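Local coordinates for hemin ABC transporter, periplasmic hemin-binding protein HutB (Vibrio cholerae, PDB 5KHL) that probably captures hemin in the periplasm and delivers it to the membrane-bound part of an ABC importer, at residues D115-A118 against Q119-H122; G252-L256 against K257-E261; S24-T27 against E28-A32. One frame throughout, in Å; residues are numbered along the deposited sequence.

How the contacts relate
Contact 3 (24-27 with 28-32) comes first along the chain, contact 1 (115-118 with 119-122) next and contact 2 (252-256 with 257-261) last. Contact 3 lies in the helix of a beta-alpha-beta unit of the parallel four-stranded sheet, and its centre is about 11 Å from the centres of each of the other two. I117 CG2 lies 3.9 Å from I30 CG1, a packing contact that joins helices 107-120 and 24-32. E28 reaches the start of helix 256-269 at the N of L256 and of K257. Contacts 1 and 2 do not touch, their nearest atoms being about 8 Å apart. Helix 24-32 thus bridges sequence-distant parts of this periplasmic binding protein.

Contact 1: D115-A118 against Q119-H122; sequences DQIA and QITH
T121 folds its hydroxyl back over the last turn of helix 107-120 and, together with its own amide, grips the carbonyl of I117. Both donors stand 2.9 Å from the acceptor, T121 N to I117 O and T121 OG1 to I117 O, but their directions differ. The amide arrives nearly in line with the carbonyl, at a C=O...N angle of 169°, whereas the hydroxyl comes from above the carbonyl plane at 126°. A chi1 of 65° sets OG1 between the backbone N and the carbonyl carbon, over the preceding turn, and there it also bonds to the hydroxyl of T123.

The close-packed side continues through the methyls. I117 CG2 meets T121 CG2 at 4.0 Å, and the other branch of I117 ends with CD1 at 4.1 Å from I120 CD1. I120 leans back so that CD1 comes 3.1 Å from Q116 O, while the hydrogen bond from I120 N to Q116 O is weak. I117 and I120 both rest on I77 of strand 75-78.

The outer side is looser. The exposed Q119 runs out extended, with NE2 no nearer than 4.1 Å to Q116 O. The polar ends of Q116 and D115 are engaged beyond this turn, by the backbone N of N102 and by the ammonium of K131. H122 is exposed and leaves the helical conformation with a positive phi. Its amide turns back weakly to Q119 O, and the reversal is the Schellman motif that closes this helix at its C-terminal end.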
# COMPACT_ATOMS: atom_id res chain seq x y z
N ASP A 115 3.35 3.23 -15.87
CA ASP A 115 3.99 3.91 -17.00
C ASP A 115 5.40 4.36 -16.65
O ASP A 115 6.32 4.18 -17.44
CB ASP A 115 3.17 5.14 -17.45
CG ASP A 115 1.99 4.78 -18.31
OD1 ASP A 115 1.07 5.62 -18.36
OD2 ASP A 115 1.96 3.69 -18.92
N GLN A 116 5.54 4.95 -15.46
CA GLN A 116 6.82 5.52 -15.03
C GLN A 116 7.89 4.44 -14.94
O GLN A 116 9.00 4.64 -15.39
CB GLN A 116 6.68 6.23 -13.68
CG GLN A 116 6.05 7.63 -13.78
CD GLN A 116 5.58 8.16 -12.44
OE1 GLN A 116 5.08 7.41 -11.60
NE2 GLN A 116 5.75 9.46 -12.22
N ILE A 117 7.51 3.28 -14.41
CA ILE A 117 8.43 2.14 -14.27
C ILE A 117 8.74 1.45 -15.60
O ILE A 117 9.90 1.16 -15.89
CB ILE A 117 7.87 1.07 -13.30
CG1 ILE A 117 7.73 1.62 -11.87
CG2 ILE A 117 8.73 -0.18 -13.33
CD1 ILE A 117 8.78 2.65 -11.51
N ALA A 118 7.70 1.17 -16.38
CA ALA A 118 7.84 0.54 -17.70
C ALA A 118 8.83 1.31 -18.57
O ALA A 118 9.61 0.72 -19.32
CB ALA A 118 6.48 0.45 -18.40
N GLN A 119 8.78 2.63 -18.46
CA GLN A 119 9.71 3.50 -19.17
C GLN A 119 11.17 3.36 -18.69
O GLN A 119 12.09 3.21 -19.51
CB GLN A 119 9.25 4.96 -19.02
CG GLN A 119 9.97 5.94 -19.92
CD GLN A 119 9.83 7.37 -19.46
OE1 GLN A 119 10.25 8.31 -20.15
NE2 GLN A 119 9.26 7.56 -18.28
N ILE A 120 11.39 3.39 -17.38
CA ILE A 120 12.73 3.29 -16.82
C ILE A 120 13.34 1.93 -17.11
O ILE A 120 14.51 1.83 -17.50
CB ILE A 120 12.74 3.53 -15.30
CG1 ILE A 120 12.16 4.91 -14.96
CG2 ILE A 120 14.16 3.39 -14.74
CD1 ILE A 120 11.50 4.99 -13.58
N THR A 121 12.53 0.88 -16.96
CA THR A 121 12.99 -0.49 -17.13
C THR A 121 12.86 -1.00 -18.57
O THR A 121 13.17 -2.16 -18.85
CB THR A 121 12.23 -1.43 -16.19
OG1 THR A 121 10.85 -1.46 -16.56
CG2 THR A 121 12.37 -0.95 -14.75
N HIS A 122 12.42 -0.12 -19.46
CA HIS A 122 12.28 -0.42 -20.88
C HIS A 122 11.39 -1.63 -21.13
O HIS A 122 11.69 -2.47 -21.99
CB HIS A 122 13.66 -0.64 -21.50
CG HIS A 122 14.64 0.45 -21.17
ND1 HIS A 122 14.49 1.74 -21.62
CD2 HIS A 122 15.78 0.43 -20.45
CE1 HIS A 122 15.50 2.48 -21.18
NE2 HIS A 122 16.30 1.70 -20.47

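Contact 2: G252-L256 against K257-E261; sequences GGLGL and KSLQE
S258 turns its hydroxyl back to the backbone of G255, three residues earlier, where G255 N donates to S258 OG across 2.6 Å. The bond is nearly straight, with an N-H...O angle of 168°. A chi1 of -35° keeps OG beside the backbone N of S258, on the side facing the loop that leads into the helix. OG is engaged a second time, by the carbonyl of A249, so this buried hydroxyl ties two points of the loop to the first turn.

Next to it, L254 lays one branch over the serine, with CD1 3.5 Å from S258 CB. Its other branch, CD2, makes a looser apolar contact with L259 CD2, at 4.3 Å. The backbone then becomes helical: L259 N bonds to G255 O at 3.1 Å, and Q260 N to L256 O at 3.0 Å.

Farther out, helix 171-178 packs against L254 and S258 through I175, while L259 rests on I138 of helix 125-143. E28 of helix 24-32 presents its carboxylate to the amides of L256 and K257, one oxygen to each; a negative group at this end would be expected to interact favourably with the helix dipole. G255 occupies the N-cap position and, as a glycine, cannot return a side-chain bond to S258 N. The arrangement is therefore a helix N-terminus with the N3-side-chain half of a capping box.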
# COMPACT_ATOMS: atom_id res chain seq x y z
N GLY A 252 2.95 2.83 -0.60
CA GLY A 252 3.50 3.19 -1.88
C GLY A 252 2.80 3.93 -3.03
O GLY A 252 3.53 4.42 -3.88
N GLY A 253 1.47 4.01 -3.15
CA GLY A 253 0.44 3.41 -2.31
C GLY A 253 -0.50 2.39 -2.95
O GLY A 253 -0.42 1.22 -2.59
N LEU A 254 -1.42 2.78 -3.85
CA LEU A 254 -2.36 1.77 -4.40
C LEU A 254 -1.71 0.92 -5.48
O LEU A 254 -1.30 1.42 -6.51
CB LEU A 254 -3.64 2.39 -4.97
CG LEU A 254 -4.73 1.36 -5.37
CD1 LEU A 254 -5.61 0.90 -4.19
CD2 LEU A 254 -5.62 1.84 -6.53
N GLY A 255 -1.64 -0.38 -5.23
CA GLY A 255 -0.89 -1.25 -6.12
C GLY A 255 -1.58 -2.56 -6.44
O GLY A 255 -2.78 -2.71 -6.23
N LEU A 256 -0.79 -3.52 -6.94
CA LEU A 256 -1.33 -4.80 -7.38
C LEU A 256 -1.81 -5.63 -6.20
O LEU A 256 -2.88 -6.26 -6.26
CB LEU A 256 -0.28 -5.57 -8.16
CG LEU A 256 0.35 -4.80 -9.33
CD1 LEU A 256 1.27 -5.70 -10.13
CD2 LEU A 256 -0.73 -4.18 -10.24
N LYS A 257 -1.03 -5.61 -5.12
CA LYS A 257 -1.41 -6.23 -3.85
C LYS A 257 -2.70 -5.60 -3.28
O LYS A 257 -3.54 -6.30 -2.74
CB LYS A 257 -0.27 -6.11 -2.84
CG LYS A 257 -0.41 -7.00 -1.61
CD LYS A 257 -0.34 -8.48 -1.97
CE LYS A 257 -1.23 -9.33 -1.05
NZ LYS A 257 -0.83 -9.25 0.37
N SER A 258 -2.82 -4.28 -3.40
CA SER A 258 -4.02 -3.57 -2.96
C SER A 258 -5.25 -4.14 -3.62
O SER A 258 -6.23 -4.48 -2.96
CB SER A 258 -3.92 -2.08 -3.27
OG SER A 258 -2.61 -1.60 -3.12
N LEU A 259 -5.19 -4.26 -4.94
CA LEU A 259 -6.27 -4.83 -5.73
C LEU A 259 -6.61 -6.28 -5.34
O LEU A 259 -7.78 -6.66 -5.27
CB LEU A 259 -5.92 -4.75 -7.22
CG LEU A 259 -5.68 -3.36 -7.82
CD1 LEU A 259 -5.86 -3.40 -9.31
CD2 LEU A 259 -6.61 -2.32 -7.20
N GLN A 260 -5.57 -7.08 -5.10
CA GLN A 260 -5.70 -8.48 -4.68
C GLN A 260 -6.33 -8.62 -3.28
O GLN A 260 -7.22 -9.44 -3.08
CB GLN A 260 -4.33 -9.18 -4.71
CG GLN A 260 -4.35 -10.64 -5.22
CD GLN A 260 -4.50 -10.79 -6.75
OE1 GLN A 260 -3.96 -10.00 -7.53
NE2 GLN A 260 -5.24 -11.82 -7.18
N GLU A 261 -5.87 -7.83 -2.32
CA GLU A 261 -6.53 -7.75 -1.01
C GLU A 261 -7.96 -7.29 -1.11
O GLU A 261 -8.83 -7.83 -0.43
CB GLU A 261 -5.79 -6.78 -0.08
CG GLU A 261 -4.50 -7.33 0.46
CD GLU A 261 -4.71 -8.60 1.24
OE1 GLU A 261 -4.78 -8.52 2.48
OE2 GLU A 261 -4.81 -9.67 0.61

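Contact 3: S24-T27 against E28-A32; sequences SAVT and ELILA
Three i to i+4 backbone hydrogen bonds span the two halves of helix 24-32: E28 N to S24 O at 3.1 Å, I30 N to V26 O at 3.0 Å and L31 N to T27 O at 2.9 Å, with N-H...O angles all above 160°. On one flank V26 and I30 lie side by side and point the same way. V26 has CG1 anti to its backbone N (chi1 -175°), which places that methyl alongside the next turn, 3.6 Å from I30 CD1. I30 CG1 also passes close to the carbonyl of V26, 3.1 Å from its oxygen.

T27 and L31 form a second pair with the same alignment, but a looser one. L31 CD1 stands 4.0 Å from T27 CG2, and it comes nearer to the backbone, at 3.4 Å from T27 O. The hydroxyl of T27 takes no part in this packing; it bonds to the hydroxyls of S21 and S46.

E28 behaves differently from its neighbours. Its chi1 of 58° tucks CG in against the main chain, 3.4 Å from A25 O. From there the extended chain carries the carboxylate to the start of helix 256-269, at L256 N and K257 N.

The helix belongs to the beta-alpha-beta unit formed with strands 19-21 and 39-42. V26 and I30 face strand 19-21 through S21, I30 also reaching I117 of helix 107-120, while L29 lies against I114 of that helix and against L256 at the start of helix 256-269.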
# COMPACT_ATOMS: atom_id res chain seq x y z
N SER A 24 8.31 -0.71 -1.85
CA SER A 24 7.46 -1.87 -2.14
C SER A 24 6.63 -1.69 -3.43
O SER A 24 6.57 -2.59 -4.27
CB SER A 24 6.54 -2.15 -0.94
OG SER A 24 5.83 -3.36 -1.10
N ALA A 25 6.00 -0.53 -3.58
CA ALA A 25 5.19 -0.24 -4.75
C ALA A 25 6.04 -0.21 -6.02
O ALA A 25 5.55 -0.53 -7.10
CB ALA A 25 4.46 1.10 -4.59
N VAL A 26 7.31 0.17 -5.89
CA VAL A 26 8.21 0.09 -7.05
C VAL A 26 8.52 -1.38 -7.40
O VAL A 26 8.38 -1.80 -8.55
CB VAL A 26 9.53 0.84 -6.81
CG1 VAL A 26 10.37 0.83 -8.08
CG2 VAL A 26 9.27 2.27 -6.37
N THR A 27 8.92 -2.13 -6.38
CA THR A 27 9.33 -3.52 -6.56
C THR A 27 8.26 -4.39 -7.22
O THR A 27 8.58 -5.17 -8.11
CB THR A 27 9.72 -4.14 -5.21
OG1 THR A 27 10.80 -3.40 -4.66
CG2 THR A 27 10.13 -5.60 -5.37
N GLU A 28 7.00 -4.25 -6.80
CA GLU A 28 5.95 -5.13 -7.32
C GLU A 28 5.78 -4.88 -8.83
O GLU A 28 5.69 -5.83 -9.60
CB GLU A 28 4.60 -4.95 -6.56
CG GLU A 28 4.02 -3.55 -6.55
CD GLU A 28 2.50 -3.50 -6.27
OE1 GLU A 28 1.96 -4.33 -5.51
OE2 GLU A 28 1.85 -2.58 -6.81
N LEU A 29 5.77 -3.62 -9.24
CA LEU A 29 5.61 -3.31 -10.64
C LEU A 29 6.82 -3.82 -11.45
O LEU A 29 6.64 -4.46 -12.49
CB LEU A 29 5.38 -1.80 -10.83
CG LEU A 29 4.07 -1.30 -10.20
CD1 LEU A 29 3.83 0.17 -10.47
CD2 LEU A 29 2.88 -2.11 -10.66
N ILE A 30 8.03 -3.57 -10.94
CA ILE A 30 9.26 -4.07 -11.58
C ILE A 30 9.20 -5.59 -11.82
O ILE A 30 9.54 -6.08 -12.89
CB ILE A 30 10.53 -3.71 -10.73
CG1 ILE A 30 10.68 -2.19 -10.63
CG2 ILE A 30 11.79 -4.32 -11.35
CD1 ILE A 30 11.98 -1.72 -10.03
N LEU A 31 8.72 -6.31 -10.81
CA LEU A 31 8.48 -7.74 -10.95
C LEU A 31 7.34 -8.02 -11.95
O LEU A 31 7.48 -8.88 -12.82
CB LEU A 31 8.17 -8.36 -9.58
CG LEU A 31 9.30 -8.91 -8.69
CD1 LEU A 31 10.47 -7.96 -8.60
CD2 LEU A 31 8.77 -9.22 -7.28
N ALA A 32 6.24 -7.28 -11.84
CA ALA A 32 5.06 -7.55 -12.68
C ALA A 32 5.39 -7.36 -14.14
O ALA A 32 4.83 -8.02 -15.00
CB ALA A 32 3.89 -6.66 -12.29